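Local coordinates for Ddb_g0293866 (Dictyostelium discoideum, PDB 5LW6), which binds ADP-ribose through the macrodomain described here, one part of a longer protein that probably acts in sensing DNA damage, at residues Ala57-Ile70 and Leu96-Leu109. Numbering follows the deposited sequence.
Sequences AFPFISTSTFGFNI and LKMMVEKSIYSDNL
Met-98, a selenomethionine in these crystals, lies between the rings of Phe-58 and Phe-60 and serves both. Its CB rests over one face of Phe-58, 4.0 Å from the ring centroid, while SE stands oblique to both rings in a pair of Met-aromatic contacts. The bend at the end of the chain (chi3 79°) carries CE over Phe-60, 3.9 Å above the plane and toward the rim; Thr-63 CG2 covers the opposite face of that ring, so Phe-60 is clamped between two methyl groups. Ile-104 CG2 reaches the Phe-60 edge, and Leu-109 CD1 approaches obliquely, 3.9 Å from Phe-60 CE2. With chi1 at 62°, the Phe-58 ring leans toward the neighbouring strand and meets Leu-96 CB in its plane. A serine in place of Phe-58 would probably leave Met-98 CB and Leu-96 CB facing a gap and the selenium side chain freer to turn. On the other side of the sheet, selenomethionine Met-99 folds CE back against the backbone of Phe-58, 3.5 Å from its N. The strands themselves are joined by hydrogen bonds in parallel register, Phe-58 N to Lys-97 O (2.9 Å) and Met-99 N to Phe-58 O (2.8 Å, 167° at the hydrogen). Beyond them the pairing frays: Phe-60 N reaches Met-99 O only weakly, and a water bridges the same two atoms. A second water links Thr-63 OG1 to Glu-101 N. At the polar edge, a third donates to Glu-101 OE2 at 2.8 Å and also bonds the hydroxyls of Ser-64 and Thr-65. Strands 55-59 and 95-101, adjacent and parallel and connected through helix 70-87, form a beta-alpha-beta crossover in the mixed central sheet of the macrodomain fold.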
loop_
_atom_site.group_PDB
_atom_site.type_symbol
_atom_site.label_atom_id
_atom_site.label_comp_id
_atom_site.label_asym_id
_atom_site.label_seq_id
_atom_site.Cartn_x
_atom_site.Cartn_y
_atom_site.Cartn_z
ATOM N N ALA A 57 -4.169 1.936 5.132
ATOM C CA ALA A 57 -4.007 0.523 5.282
ATOM C C ALA A 57 -3.277 0.023 4.074
ATOM O O ALA A 57 -3.666 0.336 2.948
ATOM C CB ALA A 57 -5.357 -0.161 5.368
ATOM N N PHE A 58 -2.165 -0.691 4.284
ATOM C CA PHE A 58 -1.333 -1.045 3.123
ATOM C C PHE A 58 -0.706 -2.383 3.345
ATOM O O PHE A 58 -0.552 -2.773 4.464
ATOM C CB PHE A 58 -0.266 0.013 2.819
ATOM C CG PHE A 58 0.746 0.232 3.907
ATOM C CD1 PHE A 58 0.452 1.026 4.993
ATOM C CD2 PHE A 58 1.992 -0.340 3.813
ATOM C CE1 PHE A 58 1.387 1.227 6.002
ATOM C CE2 PHE A 58 2.975 -0.124 4.803
ATOM C CZ PHE A 58 2.658 0.694 5.906
ATOM N N PRO A 59 -0.434 -3.120 2.255
ATOM C CA PRO A 59 0.223 -4.383 2.398
ATOM C C PRO A 59 1.745 -4.263 2.655
ATOM O O PRO A 59 2.323 -3.194 2.499
ATOM C CB PRO A 59 -0.100 -5.055 1.047
ATOM C CG PRO A 59 0.006 -3.943 0.103
ATOM C CD PRO A 59 -0.647 -2.763 0.837
ATOM N N PHE A 60 2.338 -5.368 3.130
ATOM C CA PHE A 60 3.786 -5.531 3.260
ATOM C C PHE A 60 4.295 -5.808 1.848
ATOM O O PHE A 60 4.307 -6.951 1.354
ATOM C CB PHE A 60 4.030 -6.650 4.250
ATOM C CG PHE A 60 5.454 -6.886 4.651
ATOM C CD1 PHE A 60 6.441 -5.945 4.452
ATOM C CD2 PHE A 60 5.789 -8.076 5.383
ATOM C CE1 PHE A 60 7.729 -6.137 4.903
ATOM C CE2 PHE A 60 7.121 -8.277 5.810
ATOM C CZ PHE A 60 8.084 -7.325 5.554
ATOM N N ILE A 61 4.619 -4.714 1.168
ATOM C CA ILE A 61 4.689 -4.719 -0.293
ATOM C C ILE A 61 5.618 -5.806 -0.809
ATOM O O ILE A 61 6.748 -5.921 -0.327
ATOM C CB ILE A 61 5.065 -3.317 -0.825
ATOM C CG1 ILE A 61 4.133 -2.237 -0.194
ATOM C CG2 ILE A 61 5.201 -3.354 -2.335
ATOM C CD1 ILE A 61 4.479 -0.846 -0.694
ATOM N N SER A 62 5.073 -6.605 -1.728
ATOM C CA SER A 62 5.787 -7.641 -2.544
ATOM C C SER A 62 6.139 -8.908 -1.789
ATOM O O SER A 62 6.782 -9.779 -2.354
ATOM C CB SER A 62 7.034 -7.041 -3.171
ATOM O OG SER A 62 6.604 -6.076 -4.129
ATOM N N THR A 63 5.729 -9.048 -0.543
ATOM C CA THR A 63 6.193 -10.150 0.271
ATOM C C THR A 63 5.430 -11.415 0.124
ATOM O O THR A 63 5.889 -12.480 0.554
ATOM C CB THR A 63 6.229 -9.844 1.776
ATOM O OG1 THR A 63 4.962 -9.493 2.275
ATOM C CG2 THR A 63 7.202 -8.715 2.040
ATOM N N SER A 64 4.262 -11.411 -0.377
ATOM C CA SER A 64 3.754 -12.833 -0.308
ATOM C C SER A 64 3.789 -13.448 -1.682
ATOM O O SER A 64 4.850 -13.987 -2.118
ATOM C CB SER A 64 2.421 -12.913 0.401
ATOM O OG SER A 64 1.710 -11.721 0.146
ATOM N N THR A 65 2.717 -13.260 -2.438
ATOM C CA THR A 65 2.686 -13.788 -3.791
ATOM C C THR A 65 3.857 -13.375 -4.676
ATOM O O THR A 65 4.362 -14.195 -5.442
ATOM C CB THR A 65 1.337 -13.356 -4.452
ATOM O OG1 THR A 65 0.268 -13.924 -3.690
ATOM C CG2 THR A 65 1.219 -13.787 -5.858
ATOM N N PHE A 66 4.265 -12.079 -4.614
ATOM C CA PHE A 66 5.422 -11.580 -5.410
ATOM C C PHE A 66 6.783 -12.109 -5.024
ATOM O O PHE A 66 7.804 -11.937 -5.749
ATOM C CB PHE A 66 5.421 -10.047 -5.423
ATOM C CG PHE A 66 4.394 -9.457 -6.376
ATOM C CD1 PHE A 66 3.412 -10.235 -6.952
ATOM C CD2 PHE A 66 4.377 -8.096 -6.634
ATOM C CE1 PHE A 66 2.442 -9.680 -7.794
ATOM C CE2 PHE A 66 3.394 -7.520 -7.453
ATOM C CZ PHE A 66 2.411 -8.313 -8.037
ATOM N N GLY A 67 6.860 -12.689 -3.852
ATOM C CA GLY A 67 8.046 -13.384 -3.503
ATOM C C GLY A 67 9.283 -12.571 -3.238
ATOM O O GLY A 67 10.390 -13.099 -3.311
ATOM N N PHE A 68 9.143 -11.323 -2.799
ATOM C CA PHE A 68 10.312 -10.516 -2.570
ATOM C C PHE A 68 11.004 -11.067 -1.341
ATOM O O PHE A 68 10.351 -11.508 -0.411
ATOM C CB PHE A 68 9.950 -9.065 -2.318
ATOM C CG PHE A 68 11.038 -8.104 -2.626
ATOM C CD1 PHE A 68 12.009 -7.846 -1.717
ATOM C CD2 PHE A 68 11.103 -7.438 -3.861
ATOM C CE1 PHE A 68 13.031 -6.962 -2.033
ATOM C CE2 PHE A 68 12.077 -6.504 -4.133
ATOM C CZ PHE A 68 13.056 -6.268 -3.224
ATOM N N ASN A 69 12.326 -11.073 -1.360
ATOM C CA ASN A 69 13.113 -11.532 -0.220
ATOM C C ASN A 69 12.685 -10.818 1.060
ATOM O O ASN A 69 12.648 -9.595 1.122
ATOM C CB ASN A 69 14.590 -11.303 -0.503
ATOM C CG ASN A 69 15.462 -11.624 0.670
ATOM O OD1 ASN A 69 15.643 -10.816 1.535
ATOM N ND2 ASN A 69 16.013 -12.809 0.696
ATOM N N ILE A 70 12.279 -11.570 2.061
ATOM C CA ILE A 70 11.636 -10.964 3.221
ATOM C C ILE A 70 12.632 -10.150 4.063
ATOM O O ILE A 70 12.257 -9.099 4.584
ATOM C CB ILE A 70 10.916 -12.002 4.055
ATOM C CG1 ILE A 70 9.731 -12.502 3.203
ATOM C CG2 ILE A 70 10.347 -11.458 5.343
ATOM C CD1 ILE A 70 9.214 -13.790 3.732
ATOM N N LEU A 96 -0.864 4.567 10.198
ATOM C CA LEU A 96 -0.360 3.587 9.211
ATOM C C LEU A 96 -0.638 2.196 9.736
ATOM O O LEU A 96 -0.298 1.882 10.921
ATOM C CB LEU A 96 1.143 3.767 8.957
ATOM C CG LEU A 96 1.634 5.084 8.369
ATOM C CD1 LEU A 96 3.134 5.066 8.143
ATOM C CD2 LEU A 96 0.892 5.438 7.120
ATOM N N LYS A 97 -1.321 1.385 8.950
ATOM C CA LYS A 97 -1.629 0.018 9.313
ATOM C C LYS A 97 -1.145 -0.864 8.242
ATOM O O LYS A 97 -1.683 -0.867 7.126
ATOM C CB LYS A 97 -3.128 -0.201 9.550
ATOM C CG LYS A 97 -3.631 0.728 10.662
ATOM C CD LYS A 97 -4.982 0.301 11.218
ATOM C CE LYS A 97 -5.426 1.237 12.354
ATOM N NZ LYS A 97 -6.810 0.857 12.738
HETATM N N MSE A 98 -0.143 -1.658 8.564
HETATM C CA MSE A 98 0.443 -2.511 7.549
HETATM C C MSE A 98 -0.107 -3.893 7.744
HETATM O O MSE A 98 0.003 -4.516 8.783
HETATM C CB MSE A 98 1.934 -2.541 7.568
HETATM C CG MSE A 98 2.526 -3.344 6.436
HETATM SE SE MSE A 98 4.503 -3.250 6.412
HETATM C CE MSE A 98 4.708 -4.484 7.750
HETATM N N MSE A 99 -0.659 -4.449 6.692
HETATM C CA MSE A 99 -1.328 -5.725 6.749
HETATM C C MSE A 99 -0.344 -6.794 6.330
HETATM O O MSE A 99 0.165 -6.774 5.239
HETATM C CB MSE A 99 -2.518 -5.716 5.752
HETATM C CG MSE A 99 -3.486 -4.584 6.151
HETATM SE SE MSE A 99 -5.015 -4.408 4.946
HETATM C CE MSE A 99 -4.062 -3.530 3.391
ATOM N N VAL A 100 -0.105 -7.765 7.174
ATOM C CA VAL A 100 0.847 -8.833 6.951
ATOM C C VAL A 100 0.133 -10.202 6.957
ATOM O O VAL A 100 -0.617 -10.530 7.890
ATOM C CB VAL A 100 1.998 -8.795 8.020
ATOM C CG1 VAL A 100 2.924 -9.974 7.869
ATOM C CG2 VAL A 100 2.727 -7.454 8.035
ATOM N N GLU A 101 0.360 -11.016 5.927
ATOM C CA GLU A 101 -0.297 -12.309 5.879
ATOM C C GLU A 101 0.268 -13.221 6.974
ATOM O O GLU A 101 1.441 -13.122 7.381
ATOM C CB GLU A 101 -0.216 -12.895 4.481
ATOM C CG GLU A 101 -1.048 -12.093 3.466
ATOM C CD GLU A 101 -0.920 -12.600 2.029
ATOM O OE1 GLU A 101 -0.461 -13.758 1.847
ATOM O OE2 GLU A 101 -1.202 -11.805 1.082
ATOM N N LYS A 102 -0.610 -14.041 7.523
ATOM C CA LYS A 102 -0.258 -14.906 8.691
ATOM C C LYS A 102 1.012 -15.666 8.443
ATOM O O LYS A 102 1.819 -15.912 9.364
ATOM C CB LYS A 102 -1.372 -15.931 8.880
ATOM C CG LYS A 102 -1.227 -16.787 10.131
ATOM C CD LYS A 102 -2.404 -17.779 10.299
ATOM C CE LYS A 102 -2.484 -18.790 9.152
ATOM N NZ LYS A 102 -3.711 -19.651 9.185
ATOM N N SER A 103 1.142 -16.151 7.245
ATOM C CA SER A 103 2.316 -16.972 6.929
ATOM C C SER A 103 3.630 -16.239 7.095
ATOM O O SER A 103 4.662 -16.847 7.358
ATOM C CB SER A 103 2.181 -17.595 5.567
ATOM O OG SER A 103 2.369 -16.754 4.464
ATOM N N ILE A 104 3.622 -14.919 6.894
ATOM C CA ILE A 104 4.836 -14.090 6.949
ATOM C C ILE A 104 5.016 -13.491 8.362
ATOM O O ILE A 104 6.133 -13.203 8.759
ATOM C CB ILE A 104 4.730 -12.942 5.941
ATOM C CG1 ILE A 104 4.378 -13.425 4.521
ATOM C CG2 ILE A 104 5.932 -11.964 5.991
ATOM C CD1 ILE A 104 5.492 -13.969 3.719
ATOM N N TYR A 105 3.905 -13.279 9.078
ATOM C CA TYR A 105 3.895 -12.707 10.425
ATOM C C TYR A 105 4.584 -13.620 11.411
ATOM O O TYR A 105 4.327 -14.810 11.401
ATOM C CB TYR A 105 2.462 -12.460 10.845
ATOM C CG TYR A 105 2.343 -11.630 12.119
ATOM C CD1 TYR A 105 2.569 -12.214 13.397
ATOM C CD2 TYR A 105 2.019 -10.275 12.045
ATOM C CE1 TYR A 105 2.436 -11.463 14.562
ATOM C CE2 TYR A 105 1.845 -9.538 13.208
ATOM C CZ TYR A 105 2.082 -10.140 14.457
ATOM O OH TYR A 105 1.948 -9.371 15.577
ATOM N N SER A 106 5.535 -13.109 12.144
ATOM C CA SER A 106 6.270 -13.909 13.162
ATOM C C SER A 106 6.803 -12.998 14.222
ATOM O O SER A 106 6.935 -11.803 14.009
ATOM C CB SER A 106 7.414 -14.670 12.515
ATOM O OG SER A 106 8.513 -13.840 12.149
ATOM N N ASP A 107 7.164 -13.535 15.378
ATOM C CA ASP A 107 7.854 -12.735 16.366
ATOM C C ASP A 107 9.166 -12.129 15.831
ATOM O O ASP A 107 9.500 -10.972 16.184
ATOM C CB ASP A 107 8.164 -13.614 17.628
ATOM C CG ASP A 107 6.901 -13.997 18.417
ATOM O OD1 ASP A 107 5.837 -13.375 18.185
ATOM O OD2 ASP A 107 6.974 -14.897 19.303
ATOM N N ASN A 108 9.955 -12.905 15.079
ATOM C CA ASN A 108 11.186 -12.431 14.486
ATOM C C ASN A 108 10.961 -11.235 13.558
ATOM O O ASN A 108 11.779 -10.314 13.503
ATOM C CB ASN A 108 11.990 -13.553 13.785
ATOM C CG ASN A 108 12.708 -14.506 14.772
ATOM O OD1 ASN A 108 13.309 -15.494 14.346
ATOM N ND2 ASN A 108 12.650 -14.226 16.046
ATOM N N LEU A 109 9.859 -11.277 12.801
ATOM C CA LEU A 109 9.511 -10.159 11.931
ATOM C C LEU A 109 9.302 -8.920 12.756
ATOM O O LEU A 109 9.861 -7.877 12.493
ATOM C CB LEU A 109 8.275 -10.473 11.093
ATOM C CG LEU A 109 7.884 -9.334 10.169
ATOM C CD1 LEU A 109 8.926 -9.230 9.123
ATOM C CD2 LEU A 109 6.513 -9.604 9.576
HETATM O O HOH W 1 0.802 -8.105 2.848
HETATM O O HOH W 2 2.383 -10.158 3.881
HETATM O O HOH W 3 -0.537 -12.375 -1.545
#